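Side-chain contacts in FYVE, RhoGEF and PH domain-containing protein 5 (Homo sapiens, PDB 3MPX), which activates the small GTPase CDC42 by exchanging its bound GDP for GTP, the part modelled here spanning the DH and first PH domains: residues A[181-186]-A[195-200]; A[46-51]-A[129-134]; A[168-173]-A[219-224]. One frame throughout, in Å; residues are numbered along the deposited sequence.

Contact 1 of 3, residues A[181-186]-A[195-200]; sequences TDYLNN and DNTQGA
T197 meets two successive residues of the facing helix, Y183 and L184. Its hydroxyl lies at the edge of the Y183 ring and in the ring plane, where OG1 of T197 is 3.3 Å from CE2 of Y183; no hydrogen bond crosses between the two segments. Its methyl packs on the leucine, with CG2 of T197 3.7 Å from CB of L184, and also reaches CD2 of Y183. L184 and T197 run antiparallel alongside one another, and beyond T197 the leucine reaches Q198, which lies across it, roughly perpendicular, with CD1 of L184 3.8 Å from CG of Q198. Both Y183 and L184 carry CG anti to the backbone N (chi1 -178° in each), which sends them across to helix 192-214. In T197 it is CG2 that stands anti to N, while OG1 turns back beside N and hydrogen-bonds to the backbone O of E193. The phenol of Y183 is tied to the same residue, its OH hydrogen-bonding to OE1 of E193, so one glutamate holds both polar groups from the preceding turn. The contact joins two successive helices of the DH domain, 162-184 and 192-214, close to the short connection between them. I26 of helix 21-59 packs on Y183, W100 and V106 touch the Y183 side chain as well, and Y194 lies against L184.

Contact 2 of 3, residues A[46-51]-A[129-134]; sequences LDFHGA and RYLGLL
F48 reaches L134 and L131 in a wholly apolar, buried contact between the long first helix of the DH domain, 21-59, and helix 117-138. The backbones stay well apart, the nearest CA atoms, those of F48 and L134, being 11.5 Å from each other, and the gap is bridged by side chains alone. F48 and L134 approach from opposite directions. The methyl CD2 of L134 sits at the edge of the phenyl ring, in its plane, 3.5 Å from CZ of F48, so the leucine abuts the far end of the ring and does not lie over a face. Both residues hold CG anti to the backbone N (chi1 177° in F48, -172° in L134), and each side chain thereby extends toward the other helix. L131, one turn before L134, adds a looser contact through its own CD2, 4.4 Å from CZ of F48. Within its helix, L131 also lies against a face of the Y130 ring, its CG 3.9 Å above the ring plane and displaced from the ring centre. F48 is inserted into a hydrophobic core to which several DH-domain helices contribute. L76 and L79 of helix 66-98 pack on it, its ring meets that of F151 with planes at about 50°, and A162 and L166 of helix 162-184 touch it too; L144 and V148 of helix 142-152 pack against L134.

Contact 3 of 3, residues A[168-173]-A[219-224]; sequences RVVQRL and ENLQKL
L221 makes the apolar part of this contact, projecting from helix 218-230 onto V170 and Q171 of helix 162-184. Its CG stands anti to the backbone N (chi1 -177°), and both methyls come down on Q171. CD2 rests on the backbone, 3.7 Å from N of Q171, and also lies 4.2 Å from CB of V170. CD1 takes the side-chain flank, 3.8 Å from CB of Q171, with the amide oxygen OE1 of Q171 a little farther, 3.9 Å from the same CD1. The Q171 side chain thus lies across L221. An alanine in place of L221 would remove both methyls and is likely to open a gap over the backbone of V170 and Q171, leaving the Q171 stem without its mate on helix 218-230. Polar interactions run within or outward from the segments, since no hydrogen bond crosses between them. On helix 218-230, NZ of K223 donates to a lone pair of OD1 of N220 at 3.3 Å, in the carbonyl plane, and that same oxygen also accepts from N of F244, at the start of strand 244-254. The contact packs helix 218-230, which leads into the PH-domain strands, against helix 162-184 of the DH domain. L238 of a loop packs on both Q171 and L221, F174 touches L221 from further along helix 162-184, and F127 of helix 117-138 lies against V170.

In the fold
From the N terminus, helix 21-59 first meets helix 117-138 at contact 2, closing a long loop through helix 66-98 and binding the early helices of the DH domain. The chain then enters helix 162-184, which serves both remaining contacts. Contact 3 opens in its first half and contact 1 near its C-terminal end; contact 1 closes first, after a short connection into helix 192-214, and so lies within the longer excursion that contact 3 completes on helix 218-230. Contact 2 precedes both in series. Centres are about 19 Å apart between contact 3 and each of the others, whereas contacts 1 and 2 are about 35 Å apart. Contact 3 joins the DH bundle to the helix leading into the PH-domain strands.

Contact 1 of 3, residues A[181-186]-A[195-200]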
loop_
_atom_site.group_PDB
_atom_site.type_symbol
_atom_site.label_atom_id
_atom_site.label_comp_id
_atom_site.label_asym_id
_atom_site.label_seq_id
_atom_site.Cartn_x
_atom_site.Cartn_y
_atom_site.Cartn_z
ATOM N N THR A 181 -9.099 8.942 6.842
ATOM C CA THR A 181 -8.667 9.323 8.190
ATOM C C THR A 181 -8.155 10.778 8.161
ATOM O O THR A 181 -8.422 11.515 9.101
ATOM C CB THR A 181 -7.679 8.308 8.730
ATOM O OG1 THR A 181 -8.373 7.060 8.795
ATOM C CG2 THR A 181 -7.127 8.695 10.096
ATOM N N ASP A 182 -7.492 11.213 7.074
ATOM C CA ASP A 182 -7.060 12.606 6.978
ATOM C C ASP A 182 -8.269 13.516 6.712
ATOM O O ASP A 182 -8.285 14.671 7.130
ATOM C CB ASP A 182 -5.964 12.778 5.927
ATOM C CG ASP A 182 -4.585 12.602 6.530
ATOM O OD1 ASP A 182 -3.876 13.622 6.704
ATOM O OD2 ASP A 182 -4.231 11.449 6.883
ATOM N N TYR A 183 -9.298 12.968 6.058
ATOM C CA TYR A 183 -10.538 13.659 5.757
ATOM C C TYR A 183 -11.357 13.874 7.028
ATOM O O TYR A 183 -11.894 14.958 7.223
ATOM C CB TYR A 183 -11.329 12.846 4.734
ATOM C CG TYR A 183 -12.631 13.475 4.304
ATOM C CD1 TYR A 183 -12.646 14.602 3.481
ATOM C CD2 TYR A 183 -13.851 12.902 4.649
ATOM C CE1 TYR A 183 -13.845 15.154 3.032
ATOM C CE2 TYR A 183 -15.060 13.450 4.208
ATOM C CZ TYR A 183 -15.051 14.581 3.409
ATOM O OH TYR A 183 -16.238 15.123 2.988
ATOM N N LEU A 184 -11.419 12.850 7.899
ATOM C CA LEU A 184 -12.176 12.868 9.158
ATOM C C LEU A 184 -11.610 13.898 10.144
ATOM O O LEU A 184 -12.395 14.578 10.821
ATOM C CB LEU A 184 -12.195 11.442 9.775
ATOM C CG LEU A 184 -12.983 11.177 11.097
ATOM C CD1 LEU A 184 -14.422 10.779 10.835
ATOM C CD2 LEU A 184 -12.282 10.119 11.933
ATOM N N ASN A 185 -10.255 14.023 10.213
ATOM C CA ASN A 185 -9.553 14.957 11.113
ATOM C C ASN A 185 -9.848 16.428 10.805
ATOM O O ASN A 185 -9.614 17.286 11.656
ATOM C CB ASN A 185 -8.047 14.728 11.108
ATOM C CG ASN A 185 -7.622 13.368 11.550
ATOM O OD1 ASN A 185 -8.329 12.660 12.265
ATOM N ND2 ASN A 185 -6.459 12.960 11.083
ATOM N N ASN A 186 -10.360 16.712 9.607
ATOM C CA ASN A 186 -10.710 18.062 9.208
ATOM C C ASN A 186 -12.218 18.287 9.195
ATOM O O ASN A 186 -12.660 19.391 8.874
ATOM C CB ASN A 186 -10.100 18.383 7.870
ATOM C CG ASN A 186 -8.614 18.391 7.925
ATOM O OD1 ASN A 186 -7.984 19.281 8.505
ATOM N ND2 ASN A 186 -8.025 17.412 7.293
ATOM N N ASP A 195 -19.815 11.277 10.645
ATOM C CA ASP A 195 -20.491 10.018 10.913
ATOM C C ASP A 195 -20.325 9.052 9.749
ATOM O O ASP A 195 -19.860 7.923 9.952
ATOM C CB ASP A 195 -21.971 10.269 11.230
ATOM C CG ASP A 195 -22.249 10.460 12.713
ATOM O OD1 ASP A 195 -21.396 11.072 13.411
ATOM O OD2 ASP A 195 -23.307 9.981 13.185
ATOM N N ASN A 196 -20.667 9.513 8.536
ATOM C CA ASN A 196 -20.549 8.756 7.287
ATOM C C ASN A 196 -19.114 8.327 6.989
ATOM O O ASN A 196 -18.930 7.210 6.487
ATOM C CB ASN A 196 -21.091 9.579 6.122
ATOM C CG ASN A 196 -22.585 9.775 6.144
ATOM O OD1 ASN A 196 -23.311 9.244 6.996
ATOM N ND2 ASN A 196 -23.072 10.549 5.195
ATOM N N THR A 197 -18.103 9.208 7.294
ATOM C CA THR A 197 -16.669 8.941 7.089
ATOM C C THR A 197 -16.258 7.762 7.992
ATOM O O THR A 197 -15.563 6.859 7.533
ATOM C CB THR A 197 -15.816 10.226 7.275
ATOM O OG1 THR A 197 -16.252 11.226 6.347
ATOM C CG2 THR A 197 -14.316 9.984 7.063
ATOM N N GLN A 198 -16.744 7.757 9.253
ATOM C CA GLN A 198 -16.521 6.698 10.230
ATOM C C GLN A 198 -17.097 5.365 9.709
ATOM O O GLN A 198 -16.425 4.328 9.792
ATOM C CB GLN A 198 -17.171 7.074 11.566
ATOM C CG GLN A 198 -16.282 7.922 12.455
ATOM C CD GLN A 198 -16.968 8.392 13.716
ATOM O OE1 GLN A 198 -18.098 8.908 13.702
ATOM N NE2 GLN A 198 -16.241 8.327 14.822
ATOM N N GLY A 199 -18.312 5.431 9.160
ATOM C CA GLY A 199 -19.026 4.306 8.574
ATOM C C GLY A 199 -18.318 3.735 7.368
ATOM O O GLY A 199 -18.213 2.513 7.239
ATOM N N ALA A 200 -17.810 4.627 6.478
ATOM C CA ALA A 200 -17.010 4.269 5.295
ATOM C C ALA A 200 -15.674 3.689 5.744
ATOM O O ALA A 200 -15.119 2.811 5.080
ATOM C CB ALA A 200 -16.763 5.497 4.440
#

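Contact 2 of 3, residues A[46-51]-A[129-134]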
loop_
_atom_site.group_PDB
_atom_site.type_symbol
_atom_site.label_atom_id
_atom_site.label_comp_id
_atom_site.label_asym_id
_atom_site.label_seq_id
_atom_site.Cartn_x
_atom_site.Cartn_y
_atom_site.Cartn_z
ATOM N N LEU A 46 -8.028 -5.130 -19.928
ATOM C CA LEU A 46 -7.758 -5.306 -21.344
ATOM C C LEU A 46 -6.530 -6.181 -21.548
ATOM O O LEU A 46 -6.601 -7.137 -22.315
ATOM C CB LEU A 46 -7.571 -3.940 -22.044
ATOM C CG LEU A 46 -7.402 -3.950 -23.578
ATOM C CD1 LEU A 46 -8.748 -4.112 -24.295
ATOM C CD2 LEU A 46 -6.753 -2.663 -24.071
ATOM N N ASP A 47 -5.420 -5.868 -20.865
ATOM C CA ASP A 47 -4.139 -6.535 -21.075
ATOM C C ASP A 47 -3.879 -7.749 -20.175
ATOM O O ASP A 47 -3.018 -8.574 -20.506
ATOM C CB ASP A 47 -2.995 -5.511 -20.953
ATOM C CG ASP A 47 -3.216 -4.205 -21.725
ATOM O OD1 ASP A 47 -4.100 -4.177 -22.626
ATOM O OD2 ASP A 47 -2.517 -3.207 -21.419
ATOM N N PHE A 48 -4.583 -7.861 -19.046
ATOM C CA PHE A 48 -4.359 -9.000 -18.178
ATOM C C PHE A 48 -5.565 -9.930 -18.219
ATOM O O PHE A 48 -5.441 -11.014 -18.774
ATOM C CB PHE A 48 -3.980 -8.573 -16.754
ATOM C CG PHE A 48 -3.811 -9.714 -15.780
ATOM C CD1 PHE A 48 -2.705 -10.548 -15.846
ATOM C CD2 PHE A 48 -4.751 -9.943 -14.788
ATOM C CE1 PHE A 48 -2.546 -11.589 -14.938
ATOM C CE2 PHE A 48 -4.587 -10.980 -13.877
ATOM C CZ PHE A 48 -3.487 -11.799 -13.957
ATOM N N HIS A 49 -6.724 -9.509 -17.694
ATOM C CA HIS A 49 -7.917 -10.338 -17.697
ATOM C C HIS A 49 -8.252 -10.797 -19.138
ATOM O O HIS A 49 -8.288 -12.008 -19.386
ATOM C CB HIS A 49 -9.079 -9.598 -17.014
ATOM C CG HIS A 49 -10.433 -10.181 -17.274
ATOM N ND1 HIS A 49 -11.086 -10.930 -16.321
ATOM C CD2 HIS A 49 -11.228 -10.070 -18.366
ATOM C CE1 HIS A 49 -12.238 -11.280 -16.864
ATOM N NE2 HIS A 49 -12.357 -10.802 -18.105
ATOM N N GLY A 50 -8.437 -9.846 -20.062
ATOM C CA GLY A 50 -8.757 -10.121 -21.459
ATOM C C GLY A 50 -7.823 -11.114 -22.133
ATOM O O GLY A 50 -8.285 -12.103 -22.709
ATOM N N ALA A 51 -6.492 -10.884 -22.028
ATOM C CA ALA A 51 -5.472 -11.749 -22.630
ATOM C C ALA A 51 -5.436 -13.150 -22.007
ATOM O O ALA A 51 -5.196 -14.130 -22.718
ATOM C CB ALA A 51 -4.106 -11.093 -22.541
ATOM N N ARG A 129 -4.109 -17.844 -4.293
ATOM C CA ARG A 129 -4.452 -19.114 -4.955
ATOM C C ARG A 129 -4.382 -18.986 -6.473
ATOM O O ARG A 129 -3.637 -19.740 -7.101
ATOM C CB ARG A 129 -5.850 -19.625 -4.500
ATOM C CG ARG A 129 -6.195 -21.076 -4.883
ATOM N N TYR A 130 -5.144 -18.049 -7.066
ATOM C CA TYR A 130 -5.138 -17.908 -8.519
ATOM C C TYR A 130 -3.841 -17.272 -9.048
ATOM O O TYR A 130 -3.462 -17.510 -10.195
ATOM C CB TYR A 130 -6.395 -17.168 -9.018
ATOM C CG TYR A 130 -6.313 -15.655 -9.086
ATOM C CD1 TYR A 130 -6.021 -15.009 -10.285
ATOM C CD2 TYR A 130 -6.658 -14.867 -7.988
ATOM C CE1 TYR A 130 -5.986 -13.617 -10.369
ATOM C CE2 TYR A 130 -6.635 -13.472 -8.060
ATOM C CZ TYR A 130 -6.302 -12.853 -9.258
ATOM O OH TYR A 130 -6.280 -11.488 -9.356
ATOM N N LEU A 131 -3.154 -16.495 -8.227
ATOM C CA LEU A 131 -1.917 -15.890 -8.696
ATOM C C LEU A 131 -0.734 -16.835 -8.619
ATOM O O LEU A 131 0.169 -16.724 -9.452
ATOM C CB LEU A 131 -1.635 -14.551 -8.026
ATOM C CG LEU A 131 -2.431 -13.441 -8.693
ATOM C CD1 LEU A 131 -2.564 -12.248 -7.816
ATOM C CD2 LEU A 131 -1.885 -13.131 -10.084
ATOM N N GLY A 132 -0.770 -17.786 -7.685
ATOM C CA GLY A 132 0.259 -18.813 -7.558
ATOM C C GLY A 132 0.081 -19.825 -8.673
ATOM O O GLY A 132 1.046 -20.228 -9.336
ATOM N N LEU A 133 -1.196 -20.178 -8.906
ATOM C CA LEU A 133 -1.709 -21.060 -9.940
ATOM C C LEU A 133 -1.336 -20.512 -11.325
ATOM O O LEU A 133 -1.128 -21.289 -12.243
ATOM C CB LEU A 133 -3.241 -21.070 -9.797
ATOM C CG LEU A 133 -4.029 -22.381 -9.879
ATOM C CD1 LEU A 133 -3.522 -23.432 -8.882
ATOM C CD2 LEU A 133 -5.473 -22.113 -9.568
ATOM N N LEU A 134 -1.245 -19.180 -11.463
ATOM C CA LEU A 134 -0.905 -18.494 -12.704
ATOM C C LEU A 134 0.565 -18.694 -13.063
ATOM O O LEU A 134 0.837 -19.244 -14.119
ATOM C CB LEU A 134 -1.262 -16.998 -12.590
ATOM C CG LEU A 134 -1.161 -16.120 -13.837
ATOM C CD1 LEU A 134 -1.987 -16.663 -14.974
ATOM C CD2 LEU A 134 -1.606 -14.744 -13.518
#

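Contact 3 of 3, residues A[168-173]-A[219-224]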
loop_
_atom_site.group_PDB
_atom_site.type_symbol
_atom_site.label_atom_id
_atom_site.label_comp_id
_atom_site.label_asym_id
_atom_site.label_seq_id
_atom_site.Cartn_x
_atom_site.Cartn_y
_atom_site.Cartn_z
ATOM N N ARG A 168 -1.404 -3.808 -6.392
ATOM C CA ARG A 168 -1.814 -2.449 -6.744
ATOM C C ARG A 168 -3.352 -2.293 -6.736
ATOM O O ARG A 168 -3.843 -1.218 -6.403
ATOM C CB ARG A 168 -1.198 -2.028 -8.092
ATOM C CG ARG A 168 0.139 -1.307 -7.962
ATOM C CD ARG A 168 0.867 -1.262 -9.281
ATOM N NE ARG A 168 2.224 -1.813 -9.183
ATOM C CZ ARG A 168 3.054 -1.966 -10.214
ATOM N NH1 ARG A 168 2.677 -1.613 -11.440
ATOM N NH2 ARG A 168 4.266 -2.475 -10.028
ATOM N N VAL A 169 -4.096 -3.379 -7.033
ATOM C CA VAL A 169 -5.559 -3.443 -6.959
ATOM C C VAL A 169 -5.984 -3.325 -5.480
ATOM O O VAL A 169 -6.699 -2.392 -5.135
ATOM C CB VAL A 169 -6.099 -4.732 -7.649
ATOM C CG1 VAL A 169 -7.564 -5.026 -7.303
ATOM C CG2 VAL A 169 -5.900 -4.661 -9.161
ATOM N N VAL A 170 -5.491 -4.236 -4.610
ATOM C CA VAL A 170 -5.772 -4.350 -3.168
ATOM C C VAL A 170 -5.216 -3.146 -2.355
ATOM O O VAL A 170 -5.667 -2.885 -1.242
ATOM C CB VAL A 170 -5.178 -5.698 -2.662
ATOM C CG1 VAL A 170 -5.515 -5.977 -1.193
ATOM C CG2 VAL A 170 -5.607 -6.856 -3.546
ATOM N N GLN A 171 -4.211 -2.468 -2.886
ATOM C CA GLN A 171 -3.556 -1.346 -2.228
ATOM C C GLN A 171 -4.489 -0.096 -2.110
ATOM O O GLN A 171 -4.420 0.629 -1.109
ATOM C CB GLN A 171 -2.235 -1.057 -2.967
ATOM C CG GLN A 171 -1.611 0.303 -2.751
ATOM C CD GLN A 171 -0.458 0.481 -3.689
ATOM O OE1 GLN A 171 0.682 0.264 -3.315
ATOM N NE2 GLN A 171 -0.734 0.831 -4.939
ATOM N N ARG A 172 -5.389 0.117 -3.098
ATOM C CA ARG A 172 -6.333 1.241 -3.076
ATOM C C ARG A 172 -7.150 1.285 -1.780
ATOM O O ARG A 172 -7.500 2.374 -1.307
ATOM C CB ARG A 172 -7.295 1.151 -4.264
ATOM C CG ARG A 172 -8.102 2.427 -4.529
ATOM C CD ARG A 172 -7.242 3.654 -4.824
ATOM N NE ARG A 172 -8.078 4.841 -4.970
ATOM C CZ ARG A 172 -7.714 6.070 -4.638
ATOM N NH1 ARG A 172 -8.543 7.082 -4.826
ATOM N NH2 ARG A 172 -6.517 6.298 -4.108
ATOM N N LEU A 173 -7.472 0.091 -1.233
ATOM C CA LEU A 173 -8.227 -0.068 -0.004
ATOM C C LEU A 173 -7.504 0.555 1.196
ATOM O O LEU A 173 -8.145 1.231 1.990
ATOM C CB LEU A 173 -8.548 -1.554 0.228
ATOM C CG LEU A 173 -9.395 -2.266 -0.858
ATOM C CD1 LEU A 173 -9.597 -3.727 -0.516
ATOM C CD2 LEU A 173 -10.758 -1.568 -1.086
ATOM N N GLU A 219 -0.342 -7.688 5.245
ATOM C CA GLU A 219 0.185 -6.940 6.403
ATOM C C GLU A 219 1.283 -5.981 5.974
ATOM O O GLU A 219 1.261 -4.816 6.366
ATOM C CB GLU A 219 0.670 -7.874 7.526
ATOM N N ASN A 220 2.187 -6.451 5.095
ATOM C CA ASN A 220 3.272 -5.643 4.541
ATOM C C ASN A 220 2.763 -4.517 3.639
ATOM O O ASN A 220 3.271 -3.389 3.745
ATOM C CB ASN A 220 4.295 -6.491 3.794
ATOM C CG ASN A 220 5.636 -5.820 3.808
ATOM O OD1 ASN A 220 6.297 -5.745 4.852
ATOM N ND2 ASN A 220 6.017 -5.225 2.686
ATOM N N LEU A 221 1.759 -4.819 2.768
ATOM C CA LEU A 221 1.145 -3.839 1.873
ATOM C C LEU A 221 0.577 -2.686 2.700
ATOM O O LEU A 221 0.760 -1.524 2.337
ATOM C CB LEU A 221 0.045 -4.479 0.983
ATOM C CG LEU A 221 -0.633 -3.559 -0.067
ATOM C CD1 LEU A 221 0.395 -2.862 -0.961
ATOM C CD2 LEU A 221 -1.608 -4.332 -0.937
ATOM N N GLN A 222 -0.049 -3.015 3.842
ATOM C CA GLN A 222 -0.598 -2.038 4.763
ATOM C C GLN A 222 0.520 -1.187 5.365
ATOM O O GLN A 222 0.432 0.034 5.262
ATOM C CB GLN A 222 -1.448 -2.721 5.857
ATOM C CG GLN A 222 -1.889 -1.777 6.981
ATOM C CD GLN A 222 -3.045 -2.322 7.758
ATOM O OE1 GLN A 222 -4.157 -1.782 7.736
ATOM N NE2 GLN A 222 -2.800 -3.383 8.485
ATOM N N LYS A 223 1.572 -1.814 5.958
ATOM C CA LYS A 223 2.692 -1.072 6.560
ATOM C C LYS A 223 3.245 -0.030 5.600
ATOM O O LYS A 223 3.296 1.145 5.963
ATOM C CB LYS A 223 3.822 -2.000 7.049
ATOM C CG LYS A 223 3.543 -2.667 8.395
ATOM C CD LYS A 223 4.520 -3.804 8.719
ATOM C CE LYS A 223 4.141 -5.159 8.160
ATOM N NZ LYS A 223 5.330 -6.038 7.966
ATOM N N LEU A 224 3.545 -0.446 4.342
ATOM C CA LEU A 224 4.120 0.418 3.313
ATOM C C LEU A 224 3.164 1.520 2.868
ATOM O O LEU A 224 3.642 2.627 2.564
ATOM C CB LEU A 224 4.657 -0.382 2.114
ATOM C CG LEU A 224 5.632 -1.582 2.408
ATOM C CD1 LEU A 224 6.237 -2.132 1.116
ATOM C CD2 LEU A 224 6.737 -1.235 3.436
#